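Local structure of alkaline phosphatase D (2YEQ) at residues A[9-14]-A[185-190]; A[49-52]-A[58-61]; A[213-216]-A[222-225]; A[263-266]-A[272-275]; A[459-462]-A[466-469]. The protein hydrolyses phosphate esters, with the phosphodiesterase active site holding iron and calcium. All blocks are in the same frame, centred on the assembly; numbering follows the deposited sequence.

Contact 1 (A[9-14]-A[185-190]); sequences FTLGVA and RHAQYR
The type I turn from Phe9 to Gly12, just ahead of strand 13-16, packs against the last turns of helix 179-190. Leu11 and Arg190 carry the contact. One methyl of Leu11, CD2, lies 3.6 Å from Ala187 O, while CD1 faces Ala187 CB at 4.2 Å. Leu11 CB rests on Arg190 CG, the second methylene of the arginine, at 3.8 Å. That chain leaves with CG anti to the backbone N (chi1 -170°) and bends at chi2 and chi3, which brings NH2 to 3.6 Å from Ala14 CB, near the guanidinium plane. No direct hydrogen bond crosses between the segments. Instead a water donates to Leu11 O and Val13 O, each at 2.8 Å, and accepts from Arg190 NE at 3.0 Å, while Arg190 NH1 is bonded to His245 O. Buried though it is, the guanidinium thus has its NE met by water and its NH1 by protein, and the aliphatic part of the same side chain supplies part of the apolar packing for Leu11, shared with Ala187.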
loop_
_atom_site.group_PDB
_atom_site.type_symbol
_atom_site.label_atom_id
_atom_site.label_comp_id
_atom_site.label_asym_id
_atom_site.label_seq_id
_atom_site.Cartn_x
_atom_site.Cartn_y
_atom_site.Cartn_z
ATOM N N PHE A 9 21.698 -7.611 -10.184
ATOM C CA PHE A 9 20.733 -6.660 -9.619
ATOM C C PHE A 9 19.475 -6.578 -10.495
ATOM O O PHE A 9 19.056 -5.498 -10.893
ATOM C CB PHE A 9 21.372 -5.277 -9.454
ATOM C CG PHE A 9 22.591 -5.258 -8.559
ATOM C CD1 PHE A 9 22.464 -5.344 -7.178
ATOM C CD2 PHE A 9 23.859 -5.124 -9.094
ATOM C CE1 PHE A 9 23.561 -5.313 -6.358
ATOM C CE2 PHE A 9 24.993 -5.090 -8.261
ATOM C CZ PHE A 9 24.839 -5.168 -6.903
ATOM N N THR A 10 18.884 -7.733 -10.782
ATOM C CA THR A 10 17.735 -7.851 -11.673
ATOM C C THR A 10 16.470 -7.244 -11.053
ATOM O O THR A 10 15.494 -7.000 -11.761
ATOM C CB THR A 10 17.445 -9.347 -11.953
ATOM O OG1 THR A 10 17.294 -10.023 -10.679
ATOM C CG2 THR A 10 18.616 -10.010 -12.771
ATOM N N LEU A 11 16.463 -7.064 -9.736
ATOM C CA LEU A 11 15.302 -6.474 -9.039
ATOM C C LEU A 11 15.555 -5.027 -8.668
ATOM O O LEU A 11 14.779 -4.417 -7.909
ATOM C CB LEU A 11 14.971 -7.271 -7.779
ATOM C CG LEU A 11 14.750 -8.758 -8.071
ATOM C CD1 LEU A 11 14.263 -9.446 -6.807
ATOM C CD2 LEU A 11 13.799 -8.989 -9.214
ATOM N N GLY A 12 16.652 -4.482 -9.193
ATOM C CA GLY A 12 17.007 -3.087 -8.962
ATOM C C GLY A 12 17.397 -2.787 -7.537
ATOM O O GLY A 12 17.975 -3.618 -6.819
ATOM N N VAL A 13 17.086 -1.561 -7.125
ATOM C CA VAL A 13 17.396 -1.067 -5.813
ATOM C C VAL A 13 16.178 -0.348 -5.230
ATOM O O VAL A 13 15.189 -0.099 -5.933
ATOM C CB VAL A 13 18.619 -0.104 -5.840
ATOM C CG1 VAL A 13 19.885 -0.811 -6.423
ATOM C CG2 VAL A 13 18.291 1.213 -6.615
ATOM N N ALA A 14 16.239 -0.052 -3.946
ATOM C CA ALA A 14 15.127 0.628 -3.273
ATOM C C ALA A 14 15.654 1.299 -2.038
ATOM O O ALA A 14 16.746 0.973 -1.552
ATOM C CB ALA A 14 13.971 -0.365 -2.906
ATOM N N ARG A 185 7.531 -15.110 -6.433
ATOM C CA ARG A 185 6.446 -14.213 -6.816
ATOM C C ARG A 185 6.887 -12.747 -6.605
ATOM O O ARG A 185 6.611 -11.911 -7.465
ATOM C CB ARG A 185 5.192 -14.495 -6.002
ATOM C CG ARG A 185 4.000 -13.635 -6.360
ATOM C CD ARG A 185 3.534 -13.832 -7.764
ATOM N NE ARG A 185 3.357 -15.222 -8.206
ATOM C CZ ARG A 185 2.233 -15.929 -8.153
ATOM N NH1 ARG A 185 1.125 -15.420 -7.603
ATOM N NH2 ARG A 185 2.217 -17.176 -8.663
ATOM N N HIS A 186 7.523 -12.436 -5.479
ATOM C CA HIS A 186 8.103 -11.077 -5.279
ATOM C C HIS A 186 9.070 -10.715 -6.411
ATOM O O HIS A 186 9.047 -9.602 -6.918
ATOM C CB HIS A 186 8.808 -10.886 -3.939
ATOM C CG HIS A 186 7.879 -10.543 -2.811
ATOM N ND1 HIS A 186 7.618 -9.313 -2.258
ATOM C CD2 HIS A 186 7.081 -11.372 -2.166
ATOM C CE1 HIS A 186 6.723 -9.455 -1.276
ATOM N NE2 HIS A 186 6.354 -10.696 -1.234
ATOM N N ALA A 187 9.898 -11.670 -6.825
ATOM C CA ALA A 187 10.814 -11.450 -7.929
ATOM C C ALA A 187 10.085 -11.197 -9.246
ATOM O O ALA A 187 10.530 -10.350 -10.032
ATOM C CB ALA A 187 11.787 -12.633 -8.055
ATOM N N GLN A 188 8.979 -11.900 -9.506
ATOM C CA GLN A 188 8.233 -11.680 -10.739
ATOM C C GLN A 188 7.745 -10.237 -10.827
ATOM O O GLN A 188 7.884 -9.600 -11.862
ATOM C CB GLN A 188 7.026 -12.604 -10.870
ATOM C CG GLN A 188 6.161 -12.281 -12.073
ATOM C CD GLN A 188 5.018 -13.251 -12.281
ATOM O OE1 GLN A 188 4.326 -13.621 -11.323
ATOM N NE2 GLN A 188 4.794 -13.661 -13.544
ATOM N N TYR A 189 7.122 -9.766 -9.751
ATOM C CA TYR A 189 6.556 -8.410 -9.681
ATOM C C TYR A 189 7.642 -7.345 -9.732
ATOM O O TYR A 189 7.537 -6.396 -10.490
ATOM C CB TYR A 189 5.703 -8.234 -8.391
ATOM C CG TYR A 189 4.283 -8.769 -8.520
ATOM C CD1 TYR A 189 4.044 -10.091 -8.866
ATOM C CD2 TYR A 189 3.187 -7.965 -8.246
ATOM C CE1 TYR A 189 2.759 -10.582 -8.976
ATOM C CE2 TYR A 189 1.893 -8.436 -8.365
ATOM C CZ TYR A 189 1.681 -9.763 -8.698
ATOM O OH TYR A 189 0.397 -10.238 -8.836
ATOM N N ARG A 190 8.690 -7.530 -8.930
ATOM C CA ARG A 190 9.751 -6.561 -8.762
ATOM C C ARG A 190 10.693 -6.479 -9.996
ATOM O O ARG A 190 11.465 -5.531 -10.108
ATOM C CB ARG A 190 10.529 -6.888 -7.488
ATOM C CG ARG A 190 11.534 -5.862 -7.011
ATOM C CD ARG A 190 10.854 -4.518 -6.785
ATOM N NE ARG A 190 11.328 -3.730 -5.666
ATOM C CZ ARG A 190 11.354 -4.084 -4.376
ATOM N NH1 ARG A 190 10.993 -5.290 -3.957
ATOM N NH2 ARG A 190 11.821 -3.225 -3.480
HETATM O O HOH W 1 13.562 -2.160 -6.823
#

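Contact 2 (A[49-52]-A[58-61]); sequences EVAK and KIVR. With PE5 (3,6,9,12,15,18,21,24-octaoxahexacosan-1-ol), chain X.
Strands 49-51 and 59-61 run antiparallel but splayed, at 125° between their directions, with their axes 4.5 Å apart at closest. Val50 N donates to Arg61 O at 2.8 Å. Val50 O takes Val60 N at 2.7 Å and also, weakly, Arg61 N. Past this forked acceptor Lys52 N reaches Lys58 O at 2.9 Å. Two residues, Val60 and Arg61, therefore stand opposite the single Val50: a classic beta bulge near the turn of the hairpin formed by strands 44-51 and 59-67, the latter an outer strand of the four-stranded antiparallel sheet in the N-terminal domain. Within the bulge Val50 CG1 meets Val60 CG2 at 3.8 Å. The other methyl of Val60, CG1, is touched at 3.7 Å by Lys52 CG, the two side chains crossing at about a right angle. Lys52 then bends at chi3 (-108°) and puts NZ 3.0 Å from O2 of a bound polyether, with a second bond to O1. An alanine at Lys52 takes away the ammonium and the methylenes, which would probably leave the polyether oxygens without a donor here and uncover Val60 CG1. Ile59, the non-hydrogen-bonded partner of Ala51, extends CD1 across the strands to 3.5 Å from Glu49 OE2; the carboxylate's other oxygen, OE1, forms a salt bridge with Arg91.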
loop_
_atom_site.group_PDB
_atom_site.type_symbol
_atom_site.label_atom_id
_atom_site.label_comp_id
_atom_site.label_asym_id
_atom_site.label_seq_id
_atom_site.Cartn_x
_atom_site.Cartn_y
_atom_site.Cartn_z
ATOM N N GLU A 49 27.480 2.649 -1.058
ATOM C CA GLU A 49 27.913 4.037 -0.934
ATOM C C GLU A 49 26.707 4.977 -1.013
ATOM O O GLU A 49 25.775 4.759 -1.804
ATOM C CB GLU A 49 28.872 4.409 -2.072
ATOM C CG GLU A 49 30.216 3.713 -2.038
ATOM C CD GLU A 49 31.072 4.033 -3.264
ATOM O OE1 GLU A 49 30.521 4.365 -4.352
ATOM O OE2 GLU A 49 32.309 3.950 -3.122
ATOM N N VAL A 50 26.761 6.029 -0.209
ATOM C CA VAL A 50 25.803 7.104 -0.232
ATOM C C VAL A 50 26.570 8.413 -0.508
ATOM O O VAL A 50 27.571 8.720 0.158
ATOM C CB VAL A 50 25.076 7.227 1.119
ATOM C CG1 VAL A 50 24.100 8.401 1.102
ATOM C CG2 VAL A 50 24.358 5.907 1.458
ATOM N N ALA A 51 26.088 9.172 -1.474
ATOM C CA ALA A 51 26.743 10.399 -1.904
ATOM C C ALA A 51 25.758 11.557 -1.974
ATOM O O ALA A 51 24.525 11.366 -2.073
ATOM C CB ALA A 51 27.409 10.180 -3.285
ATOM N N LYS A 52 26.298 12.768 -1.983
ATOM C CA LYS A 52 25.473 13.963 -2.195
ATOM C C LYS A 52 25.156 14.201 -3.661
ATOM O O LYS A 52 24.255 14.971 -3.984
ATOM C CB LYS A 52 26.154 15.192 -1.606
ATOM C CG LYS A 52 26.477 15.046 -0.130
ATOM C CD LYS A 52 26.761 16.394 0.551
ATOM C CE LYS A 52 28.235 16.580 0.889
ATOM N NZ LYS A 52 28.449 17.494 2.061
ATOM N N LYS A 58 31.110 12.960 -4.080
ATOM C CA LYS A 58 30.933 13.459 -2.716
ATOM C C LYS A 58 30.298 12.408 -1.807
ATOM O O LYS A 58 29.169 12.576 -1.334
ATOM C CB LYS A 58 30.075 14.730 -2.717
ATOM C CG LYS A 58 30.706 15.899 -3.466
ATOM C CD LYS A 58 29.703 17.010 -3.719
ATOM C CE LYS A 58 30.176 17.985 -4.798
ATOM N NZ LYS A 58 29.017 18.682 -5.441
ATOM N N ILE A 59 31.051 11.353 -1.532
ATOM C CA ILE A 59 30.550 10.224 -0.758
ATOM C C ILE A 59 30.514 10.613 0.708
ATOM O O ILE A 59 31.503 11.116 1.218
ATOM C CB ILE A 59 31.433 8.974 -0.996
ATOM C CG1 ILE A 59 31.177 8.445 -2.412
ATOM C CG2 ILE A 59 31.165 7.903 0.047
ATOM C CD1 ILE A 59 32.256 7.487 -2.931
ATOM N N VAL A 60 29.377 10.392 1.380
ATOM C CA VAL A 60 29.245 10.693 2.817
ATOM C C VAL A 60 29.240 9.471 3.710
ATOM O O VAL A 60 29.445 9.590 4.901
ATOM C CB VAL A 60 27.961 11.493 3.124
ATOM C CG1 VAL A 60 27.991 12.819 2.380
ATOM C CG2 VAL A 60 26.697 10.695 2.752
ATOM N N ARG A 61 28.978 8.300 3.154
ATOM C CA ARG A 61 28.800 7.103 3.971
ATOM C C ARG A 61 29.008 5.918 3.069
ATOM O O ARG A 61 28.558 5.930 1.926
ATOM C CB ARG A 61 27.384 7.083 4.567
ATOM C CG ARG A 61 27.225 6.240 5.796
ATOM C CD ARG A 61 27.822 6.910 7.017
ATOM N NE ARG A 61 27.612 6.102 8.213
ATOM C CZ ARG A 61 28.283 4.988 8.511
ATOM N NH1 ARG A 61 29.233 4.513 7.705
ATOM N NH2 ARG A 61 28.009 4.339 9.634
HETATM O O1 PE5 X . 29.268 16.769 5.040
HETATM C C1 PE5 X . 29.597 15.385 4.886
HETATM C C2 PE5 X . 30.892 15.206 4.086
HETATM O O2 PE5 X . 30.683 15.534 2.708
HETATM C C3 PE5 X . 31.647 14.982 1.802
HETATM C C4 PE5 X . 31.523 15.675 0.461
#

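Contact 3 (A[213-216]-A[222-225]); sequences VENN and PEKG. With CA (calcium ion), chain B; NA (sodium ion), chain C; PE5 (3,6,9,12,15,18,21,24-octaoxahexacosan-1-ol), chain D.
The amide of Asn215 and the carboxylate of Glu223 meet with their planes 71° apart. Asn215 ND2 donates to Glu223 OE1 at 2.9 Å from above the carboxylate plane, 39° out of it. Both side chains of the asparagine pair turn their OD1 atoms to a calcium ion, Asn215 OD1 and Asn216 OD1 each standing 2.4 Å from it. The amide of Asn215 is thus held at both ends, by metal through oxygen and by Glu223 through nitrogen; Asn216 ND2 is hydrogen-bonded to Asp289. Glu214 reaches the other way: its chain is extended with CG anti to the backbone N (chi1 -175°), and OE2 binds a sodium ion at 2.3 Å. A water on that sodium donates to Glu223 OE2 at 2.6 Å, a link that probably eases the closeness of two carboxylates. A second water donates to Glu214 OE1 and Asn215 O and accepts from Glu223 N at 2.8 Å. Asp210 completes the protein ligands of the calcium, and Glu175 and Gln517 those of the sodium. The loop lies between strand 203-206 and helix 228-245, whose Phe231 packs on Pro222, while helix 504-520 brings His510 against Asn215.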
loop_
_atom_site.group_PDB
_atom_site.type_symbol
_atom_site.label_atom_id
_atom_site.label_comp_id
_atom_site.label_asym_id
_atom_site.label_seq_id
_atom_site.Cartn_x
_atom_site.Cartn_y
_atom_site.Cartn_z
ATOM N N VAL A 213 -0.154 -12.328 1.549
ATOM C CA VAL A 213 -0.259 -13.714 2.056
ATOM C C VAL A 213 -1.307 -14.472 1.298
ATOM O O VAL A 213 -0.988 -15.350 0.488
ATOM C CB VAL A 213 -0.523 -13.787 3.559
ATOM C CG1 VAL A 213 -0.320 -15.285 4.043
ATOM C CG2 VAL A 213 0.379 -12.833 4.326
ATOM N N GLU A 214 -2.572 -14.150 1.548
ATOM C CA GLU A 214 -3.672 -14.798 0.857
ATOM C C GLU A 214 -4.914 -13.954 1.020
ATOM O O GLU A 214 -5.099 -13.333 2.065
ATOM C CB GLU A 214 -3.952 -16.235 1.396
ATOM C CG GLU A 214 -5.044 -16.959 0.549
ATOM C CD GLU A 214 -5.507 -18.356 1.077
ATOM O OE1 GLU A 214 -5.569 -18.519 2.310
ATOM O OE2 GLU A 214 -5.850 -19.240 0.223
ATOM N N ASN A 215 -5.781 -13.987 0.014
ATOM C CA ASN A 215 -7.027 -13.219 0.036
ATOM C C ASN A 215 -7.827 -13.307 1.347
ATOM O O ASN A 215 -8.163 -14.415 1.821
ATOM C CB ASN A 215 -7.962 -13.661 -1.095
ATOM C CG ASN A 215 -9.139 -12.707 -1.284
ATOM O OD1 ASN A 215 -8.944 -11.491 -1.463
ATOM N ND2 ASN A 215 -10.364 -13.251 -1.258
ATOM N N ASN A 216 -8.152 -12.130 1.888
ATOM C CA ASN A 216 -9.048 -11.945 3.031
ATOM C C ASN A 216 -8.694 -12.730 4.276
ATOM O O ASN A 216 -9.585 -13.105 5.057
ATOM C CB ASN A 216 -10.502 -12.230 2.631
ATOM C CG ASN A 216 -11.140 -11.067 1.824
ATOM O OD1 ASN A 216 -10.485 -10.462 1.001
ATOM N ND2 ASN A 216 -12.429 -10.783 2.066
ATOM N N PRO A 222 -7.410 -18.175 7.643
ATOM C CA PRO A 222 -7.561 -17.998 6.195
ATOM C C PRO A 222 -9.007 -18.012 5.774
ATOM O O PRO A 222 -9.888 -18.444 6.528
ATOM C CB PRO A 222 -6.836 -19.229 5.604
ATOM C CG PRO A 222 -7.109 -20.308 6.640
ATOM C CD PRO A 222 -7.063 -19.579 7.983
ATOM N N GLU A 223 -9.248 -17.545 4.561
ATOM C CA GLU A 223 -10.557 -17.524 3.974
ATOM C C GLU A 223 -11.085 -18.939 3.664
ATOM O O GLU A 223 -10.317 -19.902 3.550
ATOM C CB GLU A 223 -10.537 -16.708 2.671
ATOM C CG GLU A 223 -9.705 -17.294 1.522
ATOM C CD GLU A 223 -9.965 -16.605 0.173
ATOM O OE1 GLU A 223 -10.891 -15.756 0.123
ATOM O OE2 GLU A 223 -9.250 -16.914 -0.832
ATOM N N LYS A 224 -12.397 -19.022 3.488
ATOM C CA LYS A 224 -13.081 -20.192 2.942
ATOM C C LYS A 224 -12.866 -21.475 3.756
ATOM O O LYS A 224 -12.738 -22.556 3.182
ATOM C CB LYS A 224 -12.645 -20.409 1.489
ATOM C CG LYS A 224 -12.884 -19.195 0.572
ATOM C CD LYS A 224 -14.286 -19.165 0.067
ATOM C CE LYS A 224 -14.499 -18.053 -0.957
ATOM N NZ LYS A 224 -15.206 -16.874 -0.360
ATOM N N GLY A 225 -12.786 -21.341 5.071
ATOM C CA GLY A 225 -12.664 -22.491 5.982
ATOM C C GLY A 225 -11.440 -23.356 5.750
ATOM O O GLY A 225 -11.465 -24.561 5.979
HETATM CA CA CA B . -9.231 -9.307 -0.622
HETATM NA NA NA C . -6.181 -19.636 -2.032
HETATM C C48 PE5 D . -14.199 -16.548 3.670
HETATM C C50 PE5 D . -15.633 -17.087 3.757
HETATM O O1 PE5 D . -15.929 -17.594 5.073
HETATM C C1 PE5 D . -15.939 -19.026 5.152
HETATM O O HOH W 2 -6.946 -16.315 3.458
HETATM O O HOH W 3 -8.324 -19.278 -1.319
HETATM O O HOH W 4 -6.199 -21.709 -1.267
HETATM O O HOH W 5 -6.236 -17.509 -2.766
HETATM O O HOH W 6 -10.948 -8.993 -2.010
HETATM O O HOH W 7 -9.794 -7.407 0.663
#

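Contact 4 (A[263-266]-A[272-275]); sequences RHFT and SFNV
His264 NE2 and Ser272 OG share a hydrogen bond of 2.8 Å, the hydroxyl lying at the edge of the imidazole and in its plane. With chi1 at 170°, Ser272 swings its OG away from the backbone N and toward the histidine. Two pairs of backbone bonds tie the strands: Phe273 N to Phe265 O at 2.8 Å and Phe265 N to Phe273 O, then Val275 N to Arg263 O at 2.9 Å and Arg263 N to Val275 O. On the same side of the sheet as Ser272, His264 CD2 also comes to 3.3 Å from Asn274 OD1, an atom hydrogen-bonded to Asn317. The other side is mainly apolar, with Arg263 at its end. The Phe265 and Phe273 rings are nearly parallel, 17° apart, but displaced so far that little of one lies over the other. What covers a face of the Phe265 ring is Phe273 CB, 3.9 Å from the centroid in a CH-pi contact. The edge of that ring, at CE1, meets Val275 CG2. Arg263 runs beside Val275, with NH1 3.8 Å from Val275 CG1 and hydrogen-bonded to Leu261 O, while NH2 makes a salt bridge to Asp17. The hairpin edges a mixed sheet, with helix 308-320 on the His264 face and strand 203-206 of the second sheet on the phenylalanine face, consistent with the alpha-beta-beta-alpha sandwich of calcineurin-like phosphatases.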
loop_
_atom_site.group_PDB
_atom_site.type_symbol
_atom_site.label_atom_id
_atom_site.label_comp_id
_atom_site.label_asym_id
_atom_site.label_seq_id
_atom_site.Cartn_x
_atom_site.Cartn_y
_atom_site.Cartn_z
ATOM N N ARG A 263 4.052 1.315 12.409
ATOM C CA ARG A 263 5.089 2.222 12.831
ATOM C C ARG A 263 4.684 3.680 12.587
ATOM O O ARG A 263 3.706 3.964 11.900
ATOM C CB ARG A 263 6.411 1.923 12.117
ATOM C CG ARG A 263 6.326 1.923 10.599
ATOM C CD ARG A 263 7.426 1.029 10.002
ATOM N NE ARG A 263 7.616 1.138 8.542
ATOM C CZ ARG A 263 6.814 0.660 7.604
ATOM N NH1 ARG A 263 5.691 -0.008 7.884
ATOM N NH2 ARG A 263 7.158 0.813 6.346
ATOM N N HIS A 264 5.430 4.576 13.208
ATOM C CA HIS A 264 5.084 5.987 13.199
ATOM C C HIS A 264 6.292 6.874 12.896
ATOM O O HIS A 264 7.411 6.583 13.280
ATOM C CB HIS A 264 4.462 6.364 14.548
ATOM C CG HIS A 264 4.378 7.840 14.783
ATOM N ND1 HIS A 264 5.412 8.564 15.339
ATOM C CD2 HIS A 264 3.390 8.731 14.519
ATOM C CE1 HIS A 264 5.063 9.838 15.408
ATOM N NE2 HIS A 264 3.842 9.967 14.912
ATOM N N PHE A 265 6.043 7.978 12.199
ATOM C CA PHE A 265 7.057 9.010 12.031
ATOM C C PHE A 265 6.390 10.368 11.743
ATOM O O PHE A 265 5.237 10.426 11.336
ATOM C CB PHE A 265 8.031 8.641 10.904
ATOM C CG PHE A 265 7.408 8.636 9.543
ATOM C CD1 PHE A 265 6.687 7.532 9.099
ATOM C CD2 PHE A 265 7.540 9.726 8.695
ATOM C CE1 PHE A 265 6.104 7.525 7.847
ATOM C CE2 PHE A 265 6.964 9.721 7.445
ATOM C CZ PHE A 265 6.234 8.619 7.018
ATOM N N THR A 266 7.132 11.450 11.964
ATOM C CA THR A 266 6.615 12.793 11.710
ATOM C C THR A 266 7.447 13.441 10.616
ATOM O O THR A 266 8.645 13.204 10.516
ATOM C CB THR A 266 6.675 13.686 12.963
ATOM O OG1 THR A 266 8.045 13.834 13.354
ATOM C CG2 THR A 266 5.894 13.064 14.117
ATOM N N SER A 272 2.075 14.015 11.107
ATOM C CA SER A 272 2.386 12.828 11.901
ATOM C C SER A 272 1.720 11.633 11.204
ATOM O O SER A 272 0.510 11.642 10.980
ATOM C CB SER A 272 1.854 13.012 13.323
ATOM O OG SER A 272 1.910 11.815 14.083
ATOM N N PHE A 273 2.522 10.636 10.820
ATOM C CA PHE A 273 2.048 9.512 10.005
ATOM C C PHE A 273 2.016 8.248 10.860
ATOM O O PHE A 273 3.034 7.868 11.416
ATOM C CB PHE A 273 2.984 9.280 8.832
ATOM C CG PHE A 273 2.866 10.315 7.753
ATOM C CD1 PHE A 273 1.913 10.197 6.777
ATOM C CD2 PHE A 273 3.717 11.415 7.730
ATOM C CE1 PHE A 273 1.789 11.146 5.774
ATOM C CE2 PHE A 273 3.607 12.376 6.723
ATOM C CZ PHE A 273 2.631 12.240 5.750
ATOM N N ASN A 274 0.843 7.655 10.963
ATOM C CA ASN A 274 0.642 6.379 11.645
ATOM C C ASN A 274 0.386 5.351 10.575
ATOM O O ASN A 274 -0.681 5.340 9.970
ATOM C CB ASN A 274 -0.561 6.478 12.585
ATOM C CG ASN A 274 -0.396 7.589 13.616
ATOM O OD1 ASN A 274 0.333 7.442 14.597
ATOM N ND2 ASN A 274 -0.990 8.750 13.330
ATOM N N VAL A 275 1.384 4.507 10.332
ATOM C CA VAL A 275 1.288 3.443 9.347
ATOM C C VAL A 275 0.738 2.184 10.069
ATOM O O VAL A 275 1.399 1.636 10.938
ATOM C CB VAL A 275 2.685 3.154 8.716
ATOM C CG1 VAL A 275 2.581 2.087 7.681
ATOM C CG2 VAL A 275 3.272 4.465 8.085
#

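Contact 5 (A[459-462]-A[466-469]); sequences MPFV and GAAI
The two segments approach without a direct hydrogen bond, their backbones nearest at Met459 and Ile469, whose CA atoms are 4.8 Å apart. Farther out a water joins them, donating to Phe461 O at 3.0 Å and accepting from Ala467 N. Ala467 CB sits over one face of the Phe461 ring, 3.8 Å from the centroid and 14° off the normal, a CH-pi contact. The ring comes over the methyl because Phe461 CG lies between its backbone N and carbonyl carbon (chi1 59°). Here the chain turns back on itself in the connection between strands 451-459 and 470-477, antiparallel neighbours in the large mixed sheet. A serine in place of Phe461 would probably leave the Ala467 methyl without its aromatic cover and open a gap on that side of the loop. From another direction Met459 CB touches Ala467 CB at 3.8 Å, and Pro460 CD approaches the same methyl. Met459 CG and Pro460 CD each lie 3.5 Å from Ala468 O. Toward the strand, Met459 CG meets Ile469 CG1 at 4.2 Å. Helix 133-138 packs on this end, with His137 touching both Met459 and Ile469 and its NE2 bonded to Ala467 O.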
loop_
_atom_site.group_PDB
_atom_site.type_symbol
_atom_site.label_atom_id
_atom_site.label_comp_id
_atom_site.label_asym_id
_atom_site.label_seq_id
_atom_site.Cartn_x
_atom_site.Cartn_y
_atom_site.Cartn_z
ATOM N N MET A 459 -5.274 6.743 -15.650
ATOM C CA MET A 459 -5.039 6.393 -17.040
ATOM C C MET A 459 -6.266 5.713 -17.600
ATOM O O MET A 459 -6.977 5.034 -16.864
ATOM C CB MET A 459 -3.852 5.422 -17.162
ATOM C CG MET A 459 -2.557 5.923 -16.582
ATOM S SD MET A 459 -1.292 4.630 -16.404
ATOM C CE MET A 459 -2.130 3.514 -15.241
ATOM N N PRO A 460 -6.510 5.843 -18.911
ATOM C CA PRO A 460 -7.647 5.175 -19.506
ATOM C C PRO A 460 -7.545 3.637 -19.567
ATOM O O PRO A 460 -8.580 2.978 -19.644
ATOM C CB PRO A 460 -7.686 5.746 -20.929
ATOM C CG PRO A 460 -6.316 6.276 -21.167
ATOM C CD PRO A 460 -5.884 6.787 -19.859
ATOM N N PHE A 461 -6.334 3.073 -19.573
ATOM C CA PHE A 461 -6.167 1.617 -19.757
ATOM C C PHE A 461 -4.812 1.153 -19.238
ATOM O O PHE A 461 -3.895 1.950 -19.099
ATOM C CB PHE A 461 -6.362 1.197 -21.234
ATOM C CG PHE A 461 -5.400 1.875 -22.204
ATOM C CD1 PHE A 461 -4.095 1.413 -22.358
ATOM C CD2 PHE A 461 -5.798 2.987 -22.936
ATOM C CE1 PHE A 461 -3.191 2.039 -23.236
ATOM C CE2 PHE A 461 -4.906 3.626 -23.819
ATOM C CZ PHE A 461 -3.599 3.143 -23.967
ATOM N N VAL A 462 -4.737 -0.136 -18.918
ATOM C CA VAL A 462 -3.502 -0.804 -18.493
ATOM C C VAL A 462 -3.280 -2.122 -19.267
ATOM O O VAL A 462 -2.233 -2.749 -19.115
ATOM C CB VAL A 462 -3.475 -1.080 -16.944
ATOM C CG1 VAL A 462 -3.455 0.196 -16.160
ATOM C CG2 VAL A 462 -4.645 -1.966 -16.494
ATOM N N GLY A 466 1.648 2.082 -22.249
ATOM C CA GLY A 466 1.772 3.423 -22.837
ATOM C C GLY A 466 0.610 4.400 -22.728
ATOM O O GLY A 466 0.594 5.407 -23.439
ATOM N N ALA A 467 -0.360 4.134 -21.851
ATOM C CA ALA A 467 -1.406 5.120 -21.562
ATOM C C ALA A 467 -0.838 6.400 -20.961
ATOM O O ALA A 467 0.097 6.383 -20.178
ATOM C CB ALA A 467 -2.498 4.540 -20.614
ATOM N N ALA A 468 -1.443 7.519 -21.338
ATOM C CA ALA A 468 -1.115 8.823 -20.783
ATOM C C ALA A 468 -1.777 8.930 -19.394
ATOM O O ALA A 468 -2.780 8.283 -19.148
ATOM C CB ALA A 468 -1.647 9.944 -21.727
ATOM N N ILE A 469 -1.202 9.724 -18.501
ATOM C CA ILE A 469 -1.784 9.961 -17.180
ATOM C C ILE A 469 -2.367 11.388 -17.109
ATOM O O ILE A 469 -1.857 12.296 -17.761
ATOM C CB ILE A 469 -0.753 9.732 -16.071
ATOM C CG1 ILE A 469 -1.455 9.489 -14.723
ATOM C CG2 ILE A 469 0.237 10.894 -15.979
ATOM C CD1 ILE A 469 -0.595 8.718 -13.735
HETATM O O HOH W 8 -1.069 1.710 -20.077
#

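Contacts 1, 3 and 4 are buried, whereas contacts 2 and 5 are partly open at the ends of strand pairs. Contacts 2 and 4 are both antiparallel hairpins, yet the bulged one belongs to the N-terminal domain and the regular one to the phosphatase domain, their centres about 27 Å apart. Contact 1 joins the N-terminal part of the chain to the phosphatase part and relies on apolar packing and one water; contact 5 is likewise apolar and water-linked, but within a single loop. Contact 3 differs in being built round metal ions and carboxylates. Strands 13-16 and 451-459, at contacts 1 and 5, share one mixed sheet, although the contact centres are about 23 Å apart.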